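Local coordinates for histidine acid phosphatase (Bifidobacterium longum subsp. infantis, PDB 6RXD), which probably removes phosphate groups from inositol polyphosphates, phytate among them, and from 2,3-bisphosphoglycerate, as a histidine acid phytase of the MINPP type, at residues E113-R118 and N445-V450. Residues are numbered along the deposited sequence; the frame is centred on the assembly and turned at random.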
# COMPACT_ATOMS: atom_id res chain seq x y z
N GLU A 113 5.00 -12.05 13.29
CA GLU A 113 5.91 -12.46 14.37
C GLU A 113 6.02 -11.35 15.41
O GLU A 113 5.89 -11.60 16.61
CB GLU A 113 7.33 -12.68 13.86
CG GLU A 113 7.59 -13.82 12.93
CD GLU A 113 9.08 -13.98 12.67
OE1 GLU A 113 9.71 -13.01 12.18
OE2 GLU A 113 9.64 -15.05 12.98
N ARG A 114 6.29 -10.13 14.95
CA ARG A 114 6.52 -9.03 15.87
C ARG A 114 5.24 -8.53 16.54
O ARG A 114 5.29 -7.95 17.62
CB ARG A 114 7.26 -7.88 15.16
CG ARG A 114 8.63 -8.29 14.63
CD ARG A 114 9.39 -7.11 14.03
NE ARG A 114 8.72 -6.59 12.84
CZ ARG A 114 8.94 -7.03 11.60
NH1 ARG A 114 9.81 -8.01 11.38
NH2 ARG A 114 8.29 -6.50 10.58
N ALA A 115 4.10 -8.75 15.90
CA ALA A 115 2.83 -8.42 16.54
C ALA A 115 2.62 -9.28 17.79
O ALA A 115 2.20 -8.78 18.84
CB ALA A 115 1.65 -8.57 15.57
N TYR A 116 2.92 -10.57 17.69
CA TYR A 116 2.83 -11.40 18.89
C TYR A 116 3.85 -10.95 19.93
O TYR A 116 3.53 -10.81 21.11
CB TYR A 116 3.04 -12.90 18.59
CG TYR A 116 3.23 -13.67 19.87
CD1 TYR A 116 2.17 -13.87 20.74
CD2 TYR A 116 4.48 -14.15 20.23
CE1 TYR A 116 2.34 -14.56 21.95
CE2 TYR A 116 4.66 -14.84 21.43
CZ TYR A 116 3.59 -15.04 22.28
OH TYR A 116 3.77 -15.71 23.46
N GLN A 117 5.08 -10.74 19.48
CA GLN A 117 6.19 -10.45 20.38
C GLN A 117 5.96 -9.17 21.18
O GLN A 117 6.24 -9.13 22.39
CB GLN A 117 7.51 -10.40 19.61
CG GLN A 117 7.96 -11.79 19.16
CD GLN A 117 9.11 -11.78 18.18
OE1 GLN A 117 9.46 -10.74 17.63
NE2 GLN A 117 9.69 -12.95 17.94
N ARG A 118 5.44 -8.14 20.52
CA ARG A 118 5.19 -6.86 21.19
C ARG A 118 4.10 -6.98 22.24
O ARG A 118 4.12 -6.27 23.26
CB ARG A 118 4.82 -5.77 20.18
CG ARG A 118 4.78 -4.38 20.81
CD ARG A 118 4.54 -3.31 19.75
NE ARG A 118 3.12 -3.19 19.40
CZ ARG A 118 2.58 -3.63 18.28
NH1 ARG A 118 3.32 -4.26 17.37
NH2 ARG A 118 1.28 -3.46 18.06
N ASN A 445 1.40 -0.35 7.43
CA ASN A 445 0.45 -0.73 8.44
C ASN A 445 0.34 0.25 9.60
O ASN A 445 1.31 0.95 9.94
CB ASN A 445 0.73 -2.15 8.96
CG ASN A 445 2.08 -2.28 9.64
OD1 ASN A 445 2.19 -2.19 10.87
ND2 ASN A 445 3.12 -2.47 8.85
N VAL A 446 -0.84 0.30 10.18
CA VAL A 446 -1.07 1.07 11.39
C VAL A 446 -1.49 0.07 12.45
O VAL A 446 -2.33 -0.79 12.20
CB VAL A 446 -2.19 2.11 11.18
CG1 VAL A 446 -2.61 2.74 12.51
CG2 VAL A 446 -1.74 3.19 10.17
N GLN A 447 -0.89 0.17 13.64
CA GLN A 447 -1.27 -0.70 14.75
C GLN A 447 -1.55 0.15 15.99
O GLN A 447 -0.85 1.14 16.24
CB GLN A 447 -0.15 -1.70 15.05
CG GLN A 447 0.18 -2.62 13.87
CD GLN A 447 1.16 -3.71 14.24
OE1 GLN A 447 1.05 -4.33 15.30
NE2 GLN A 447 2.13 -3.94 13.36
N TRP A 448 -2.58 -0.20 16.75
CA TRP A 448 -2.84 0.49 18.01
C TRP A 448 -2.79 -0.53 19.13
O TRP A 448 -3.37 -1.62 18.99
CB TRP A 448 -4.24 1.11 18.04
CG TRP A 448 -4.45 2.30 17.15
CD1 TRP A 448 -3.56 2.88 16.29
CD2 TRP A 448 -5.66 3.06 17.05
NE1 TRP A 448 -4.16 3.95 15.65
CE2 TRP A 448 -5.45 4.07 16.10
CE3 TRP A 448 -6.91 2.97 17.67
CZ2 TRP A 448 -6.44 5.00 15.75
CZ3 TRP A 448 -7.90 3.88 17.33
CH2 TRP A 448 -7.65 4.89 16.38
N ASP A 449 -2.14 -0.17 20.23
CA ASP A 449 -2.17 -0.98 21.45
C ASP A 449 -3.02 -0.29 22.50
O ASP A 449 -2.93 0.93 22.65
CB ASP A 449 -0.76 -1.15 22.01
CG ASP A 449 0.17 -1.87 21.05
OD1 ASP A 449 -0.30 -2.75 20.31
OD2 ASP A 449 1.37 -1.54 21.03
N VAL A 450 -3.83 -1.06 23.22
CA VAL A 450 -4.72 -0.49 24.22
C VAL A 450 -4.48 -1.14 25.57
O VAL A 450 -4.51 -2.37 25.68
CB VAL A 450 -6.20 -0.66 23.84
CG1 VAL A 450 -7.11 0.04 24.85
CG2 VAL A 450 -6.45 -0.11 22.44
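Arg118 reaches from helix segment 113-118 to Gln447 and Asp449 on strand 445-450, which runs nearly parallel to the helix; the segment axes lie 17° apart in direction and come within 11.5 Å of each other. This is a helix packed on the mixed sheet of the histidine phosphatase fold. Its contact here is largely polar. CG of Arg118 stands anti to the backbone N (chi1 -170°), which sends the chain toward the strand; a bend at chi3 (81°) then turns the guanidinium edge to its partners. Arg118 grips Asp449 with the side of its guanidinium. NE of Arg118 bonds OD2 of Asp449 at 2.9 Å on its syn lone pair, and NH2 of Arg118 meets OD1 of Asp449 at 2.8 Å. The guanidinium and carboxylate are close to coplanar. NH1 and NH2 of Arg118 both donate to OE1 of Gln447, at 3.1 and 2.9 Å. These bonds are bent, and both nitrogens come from the same face, above the carbonyl plane rather than on a lone pair. Four bonds thus fix the rotation of the guanidinium. The amide is also held by a nearly straight bond from NE2 of Gln447 to OD1 of Asn445 (3.0 Å). Asp449 has a further salt bridge to Arg469 and hydrogen bonds to Thr39 and Asn119. Arg118 and Arg469 probably stabilise the ionised carboxylate of buried Asp449, in a contact that joins helix 102-118 to strand 445-453.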